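Local coordinates for CELL WALL surface anchor family protein (Streptococcus pneumoniae, PDB 3ZGH) that binds keratin 10 through this MSCRAMM-type domain and so probably mediates pneumococcal adhesion to host cells, at residues A[30-35]-A[193-198]; A[111-116]-A[122-127]. All coordinates share one frame; numbering follows the deposited sequence.

Overall arrangement
Both contacts belong to one beta-rich domain and both reach its seven-stranded antiparallel sheet, from opposite sides of the chain's centre. Their centres lie 23 Å apart, and their nearest atoms stay about 11 Å from each other. Contact 1 joins strand 28-38, at one edge of that sheet, to strand 193-195 of the three-stranded sheet. It brings residues near the two ends of the modelled chain together. Contact 2 is local: it pairs the two strands of the hairpin 109-114 and 120-131, and it is nested along the chain within the loop that contact 1 closes. One contact thus packs sheet on sheet, and the other builds the large sheet itself.

Contact 1: residues A[30-35]-A[193-198]; sequences KVYTGE and VVESST
Strand 30-35 and strand 193-195 run roughly antiparallel, at 151°, with their axes 9.5 Å apart at closest. This is face-to-face packing of two sheets, as in a beta sandwich, and the contacts between the two strands are made by side chains. Each strand is paired within its own sheet: Tyr32 bonds through its backbone to Leu49, and Val193 to Phe172.

The Tyr32 ring is the centre of the contact. Val193 CG1 sits over one ring face, almost straight above its centre and 3.5 Å from the centroid. This is a CH-pi contact. The chi1 of Val193 (176°) sets CG1 opposite the backbone N and carries it over the ring. The other methyl, CG2, rests by the root of the tyrosine, 3.9 Å from Tyr32 CB.

The polar end of the contact is held by Glu195. Tyr32 OH donates a hydrogen bond of 2.7 Å to Glu195 OE2. The hydroxyl comes from above the carboxylate plane, 42° out of it. Lys30 reaches the same carboxylate with an extended chain and makes a salt bridge to the other oxygen. Both carboxylate oxygens are therefore engaged, which would be expected to stabilise the charged form of Glu195. The ammonium meets OE1 on its syn side, though tilted out of the carboxylate plane, with Lys30 NZ 3.0 Å from Glu195 OE1.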
loop_
_atom_site.group_PDB
_atom_site.type_symbol
_atom_site.label_atom_id
_atom_site.label_comp_id
_atom_site.label_asym_id
_atom_site.label_seq_id
_atom_site.Cartn_x
_atom_site.Cartn_y
_atom_site.Cartn_z
ATOM N N LYS A 30 -5.618 9.361 9.030
ATOM C CA LYS A 30 -4.853 10.191 8.116
ATOM C C LYS A 30 -4.760 9.495 6.781
ATOM O O LYS A 30 -4.606 8.262 6.724
ATOM C CB LYS A 30 -3.453 10.468 8.669
ATOM C CG LYS A 30 -3.456 11.459 9.855
ATOM C CD LYS A 30 -2.051 11.617 10.440
ATOM C CE LYS A 30 -1.941 12.903 11.233
ATOM N NZ LYS A 30 -0.587 13.076 11.850
ATOM N N VAL A 31 -4.861 10.264 5.710
ATOM C CA VAL A 31 -4.663 9.714 4.372
ATOM C C VAL A 31 -3.419 10.359 3.758
ATOM O O VAL A 31 -3.307 11.613 3.697
ATOM C CB VAL A 31 -5.889 10.000 3.498
ATOM C CG1 VAL A 31 -5.673 9.532 2.028
ATOM C CG2 VAL A 31 -7.173 9.376 4.116
ATOM N N TYR A 32 -2.495 9.524 3.301
ATOM C CA TYR A 32 -1.263 9.958 2.640
ATOM C C TYR A 32 -1.353 9.502 1.201
ATOM O O TYR A 32 -1.926 8.426 0.942
ATOM C CB TYR A 32 -0.058 9.271 3.250
ATOM C CG TYR A 32 0.131 9.545 4.725
ATOM C CD1 TYR A 32 0.936 10.594 5.150
ATOM C CD2 TYR A 32 -0.490 8.762 5.683
ATOM C CE1 TYR A 32 1.112 10.865 6.495
ATOM C CE2 TYR A 32 -0.314 9.026 7.031
ATOM C CZ TYR A 32 0.486 10.068 7.417
ATOM O OH TYR A 32 0.635 10.326 8.744
ATOM N N THR A 33 -0.793 10.282 0.267
ATOM C CA THR A 33 -0.710 9.826 -1.123
ATOM C C THR A 33 0.687 10.181 -1.629
ATOM O O THR A 33 1.377 11.055 -1.052
ATOM C CB THR A 33 -1.732 10.501 -2.058
ATOM O OG1 THR A 33 -1.460 11.914 -2.149
ATOM C CG2 THR A 33 -3.185 10.311 -1.575
ATOM N N GLY A 34 1.111 9.509 -2.689
ATOM C CA GLY A 34 2.379 9.845 -3.296
ATOM C C GLY A 34 2.380 9.294 -4.712
ATOM O O GLY A 34 1.387 8.704 -5.201
ATOM N N GLU A 35 3.502 9.450 -5.380
ATOM C CA GLU A 35 3.486 9.174 -6.788
ATOM C C GLU A 35 4.877 8.760 -7.214
ATOM O O GLU A 35 5.879 9.245 -6.658
ATOM C CB GLU A 35 3.058 10.469 -7.459
ATOM C CG GLU A 35 3.274 10.554 -8.892
ATOM C CD GLU A 35 2.830 11.900 -9.442
ATOM O OE1 GLU A 35 2.364 12.776 -8.669
ATOM O OE2 GLU A 35 2.907 12.048 -10.665
ATOM N N VAL A 193 6.206 7.276 4.179
ATOM C CA VAL A 193 5.315 7.824 5.216
ATOM C C VAL A 193 5.982 7.603 6.566
ATOM O O VAL A 193 6.311 6.458 6.926
ATOM C CB VAL A 193 3.935 7.149 5.204
ATOM C CG1 VAL A 193 3.042 7.674 6.360
ATOM C CG2 VAL A 193 3.258 7.341 3.802
ATOM N N VAL A 194 6.208 8.699 7.291
ATOM C CA VAL A 194 6.824 8.657 8.602
ATOM C C VAL A 194 5.865 9.292 9.592
ATOM O O VAL A 194 5.519 10.466 9.462
ATOM C CB VAL A 194 8.135 9.431 8.605
ATOM C CG1 VAL A 194 8.749 9.474 10.016
ATOM C CG2 VAL A 194 9.119 8.794 7.634
ATOM N N GLU A 195 5.423 8.508 10.570
ATOM C CA GLU A 195 4.554 9.007 11.624
ATOM C C GLU A 195 5.319 8.961 12.951
ATOM O O GLU A 195 5.892 7.935 13.313
ATOM C CB GLU A 195 3.301 8.138 11.685
ATOM C CG GLU A 195 2.146 8.688 12.475
ATOM C CD GLU A 195 1.147 9.423 11.606
ATOM O OE1 GLU A 195 1.220 10.675 11.578
ATOM O OE2 GLU A 195 0.297 8.760 10.952
ATOM N N SER A 196 5.501 10.100 13.592
ATOM C CA SER A 196 5.989 10.143 14.997
ATOM C C SER A 196 4.969 9.754 16.110
ATOM O O SER A 196 3.738 9.635 15.836
ATOM C CB SER A 196 6.519 11.525 15.254
ATOM O OG SER A 196 7.845 11.469 14.822
ATOM N N SER A 197 5.426 9.595 17.368
ATOM C CA SER A 197 6.712 10.092 17.865
ATOM C C SER A 197 7.633 9.010 18.520
ATOM O O SER A 197 7.127 8.176 19.298
ATOM C CB SER A 197 6.395 11.229 18.866
ATOM O OG SER A 197 7.565 11.812 19.426
ATOM N N THR A 198 8.940 9.014 18.173
ATOM C CA THR A 198 10.000 8.404 19.007
ATOM C C THR A 198 9.588 8.587 20.489
ATOM O O THR A 198 10.417 8.563 21.431
ATOM C CB THR A 198 11.458 9.049 18.735
#

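Contact 2: residues A[111-116]-A[122-127]; sequences NYITDK and LSYNTS. With EDO (1,2-ethanediol), chain G.
A water is built into the pairing of Asn111 with its partner strand. It accepts from Asn111 N at 2.9 Å and donates to Tyr124 O at 2.6 Å, and it also bonds to Thr126 OG1. The setting is an antiparallel beta hairpin of strands 109-114 and 120-131, within the large sheet. Beside the water, Tyr124 N donates directly to Asn111 O at 2.8 Å. Nearer the turn, Ile113 N bonds to Leu122 O, and Tyr112 faces Ser123 as a non-hydrogen-bonded pair.

The Asn111 side chain spans to the other strand. With chi1 at -64° its amide stands opposite its own carbonyl carbon, and from there ND2 reaches across. ND2 gives one N-H to Asn125 O and one to Ser127 OG. Both acceptors lie close to the amide plane, and the bond to Asn125 O is nearly straight, at 171°. On the other side of the amide, OD1 is hydrogen-bonded to Ser157 of strand 154-162. Three hydrogen bonds therefore fix the rotation of the amide. Ser127 OG is itself bonded to Asn140 O.

Ile113, Leu122 and Tyr124 share a sheet face with Asn111. Ile113 and Leu122 lie side by side, and Leu122 CD1 lies over one face of the Tyr124 ring, offset from its centre toward the rim. Phe148 of helix 146-149 packs on both Leu122 and Tyr124. An ethanediol, probably from the crystallisation liquor, accepts a bond from Asn125 N. Ile113 CG1 meets the tyrosine from an oblique direction, 3.6 Å from Tyr124 CE2.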
loop_
_atom_site.group_PDB
_atom_site.type_symbol
_atom_site.label_atom_id
_atom_site.label_comp_id
_atom_site.label_asym_id
_atom_site.label_seq_id
_atom_site.Cartn_x
_atom_site.Cartn_y
_atom_site.Cartn_z
ATOM N N ASN A 111 -5.594 -8.919 0.568
ATOM C CA ASN A 111 -5.299 -8.328 -0.755
ATOM C C ASN A 111 -6.545 -8.383 -1.617
ATOM O O ASN A 111 -7.259 -9.404 -1.617
ATOM C CB ASN A 111 -4.209 -9.134 -1.462
ATOM C CG ASN A 111 -2.897 -9.087 -0.744
ATOM O OD1 ASN A 111 -2.295 -8.033 -0.632
ATOM N ND2 ASN A 111 -2.426 -10.231 -0.280
ATOM N N TYR A 112 -6.807 -7.325 -2.358
ATOM C CA TYR A 112 -8.000 -7.268 -3.180
ATOM C C TYR A 112 -7.876 -6.206 -4.246
ATOM O O TYR A 112 -7.006 -5.349 -4.161
ATOM C CB TYR A 112 -9.278 -7.073 -2.337
ATOM C CG TYR A 112 -9.267 -6.010 -1.282
ATOM C CD1 TYR A 112 -9.966 -4.818 -1.473
ATOM C CD2 TYR A 112 -8.609 -6.202 -0.067
ATOM C CE1 TYR A 112 -9.977 -3.796 -0.471
ATOM C CE2 TYR A 112 -8.619 -5.192 0.936
ATOM C CZ TYR A 112 -9.307 -3.993 0.713
ATOM O OH TYR A 112 -9.348 -2.993 1.672
ATOM N N ILE A 113 -8.708 -6.312 -5.285
ATOM C CA ILE A 113 -8.791 -5.295 -6.305
ATOM C C ILE A 113 -9.936 -4.372 -5.908
ATOM O O ILE A 113 -11.021 -4.851 -5.514
ATOM C CB ILE A 113 -9.070 -5.913 -7.683
ATOM C CG1 ILE A 113 -7.923 -6.854 -8.085
ATOM C CG2 ILE A 113 -9.278 -4.821 -8.746
ATOM C CD1 ILE A 113 -6.610 -6.125 -8.333
ATOM N N THR A 114 -9.703 -3.062 -6.001
ATOM C CA THR A 114 -10.741 -2.081 -5.730
ATOM C C THR A 114 -11.050 -1.285 -6.969
ATOM O O THR A 114 -10.180 -1.081 -7.827
ATOM C CB THR A 114 -10.336 -1.075 -4.629
ATOM O OG1 THR A 114 -9.014 -0.595 -4.898
ATOM C CG2 THR A 114 -10.372 -1.741 -3.246
ATOM N N ASP A 115 -12.282 -0.814 -7.062
ATOM C CA ASP A 115 -12.658 0.022 -8.185
ATOM C C ASP A 115 -12.253 1.468 -7.915
ATOM O O ASP A 115 -11.635 1.777 -6.898
ATOM C CB ASP A 115 -14.155 -0.124 -8.539
ATOM C CG ASP A 115 -15.097 0.480 -7.489
ATOM O OD1 ASP A 115 -14.692 1.354 -6.682
ATOM O OD2 ASP A 115 -16.286 0.086 -7.503
ATOM N N LYS A 116 -12.583 2.343 -8.844
ATOM C CA LYS A 116 -12.190 3.749 -8.776
ATOM C C LYS A 116 -12.658 4.453 -7.480
ATOM O O LYS A 116 -12.025 5.386 -7.007
ATOM C CB LYS A 116 -12.755 4.460 -10.011
ATOM C CG LYS A 116 -12.078 5.752 -10.361
ATOM C CD LYS A 116 -12.426 6.161 -11.788
ATOM C CE LYS A 116 -13.021 7.550 -11.844
ATOM N NZ LYS A 116 -13.052 8.072 -13.246
ATOM N N LEU A 122 -12.866 -7.826 -6.210
ATOM C CA LEU A 122 -12.671 -9.244 -5.939
ATOM C C LEU A 122 -11.569 -9.356 -4.924
ATOM O O LEU A 122 -10.806 -8.402 -4.722
ATOM C CB LEU A 122 -12.319 -10.028 -7.218
ATOM C CG LEU A 122 -11.015 -9.696 -7.958
ATOM C CD1 LEU A 122 -9.792 -10.269 -7.276
ATOM C CD2 LEU A 122 -11.074 -10.213 -9.375
ATOM N N SER A 123 -11.456 -10.501 -4.271
ATOM C CA SER A 123 -10.423 -10.646 -3.267
ATOM C C SER A 123 -9.429 -11.706 -3.643
ATOM O O SER A 123 -9.784 -12.686 -4.267
ATOM C CB SER A 123 -11.050 -10.972 -1.899
ATOM O OG SER A 123 -11.936 -12.050 -2.035
ATOM N N TYR A 124 -8.182 -11.495 -3.236
ATOM C CA TYR A 124 -7.085 -12.426 -3.493
ATOM C C TYR A 124 -6.609 -13.056 -2.176
ATOM O O TYR A 124 -7.145 -12.750 -1.124
ATOM C CB TYR A 124 -5.932 -11.665 -4.149
ATOM C CG TYR A 124 -6.121 -11.330 -5.626
ATOM C CD1 TYR A 124 -6.600 -12.293 -6.519
ATOM C CD2 TYR A 124 -5.784 -10.062 -6.140
ATOM C CE1 TYR A 124 -6.748 -12.011 -7.860
ATOM C CE2 TYR A 124 -5.936 -9.770 -7.500
ATOM C CZ TYR A 124 -6.416 -10.764 -8.358
ATOM O OH TYR A 124 -6.592 -10.538 -9.724
ATOM N N ASN A 125 -5.605 -13.928 -2.234
ATOM C CA ASN A 125 -5.082 -14.592 -1.039
ATOM C C ASN A 125 -4.603 -13.598 0.003
ATOM O O ASN A 125 -4.005 -12.565 -0.349
ATOM C CB ASN A 125 -3.889 -15.482 -1.385
ATOM C CG ASN A 125 -4.267 -16.681 -2.292
ATOM O OD1 ASN A 125 -5.414 -17.140 -2.300
ATOM N ND2 ASN A 125 -3.285 -17.187 -3.036
ATOM N N THR A 126 -4.829 -13.924 1.278
ATOM C CA THR A 126 -4.273 -13.157 2.398
ATOM C C THR A 126 -2.798 -13.470 2.591
ATOM O O THR A 126 -2.420 -14.628 2.658
ATOM C CB THR A 126 -5.024 -13.485 3.706
ATOM O OG1 THR A 126 -6.362 -12.991 3.603
ATOM C CG2 THR A 126 -4.342 -12.831 4.940
ATOM N N SER A 127 -1.963 -12.447 2.699
ATOM C CA SER A 127 -0.531 -12.657 2.867
ATOM C C SER A 127 -0.141 -12.651 4.330
ATOM O O SER A 127 -0.846 -12.077 5.169
ATOM C CB SER A 127 0.239 -11.539 2.171
ATOM O OG SER A 127 -0.146 -11.436 0.808
HETATM C C1 EDO G . -2.432 -14.023 -5.131
HETATM O O1 EDO G . -1.270 -14.528 -5.811
HETATM C C2 EDO G . -3.700 -14.415 -5.888
HETATM O O2 EDO G . -4.709 -14.883 -4.970
HETATM O O HOH W 1 -7.221 -11.324 1.083
#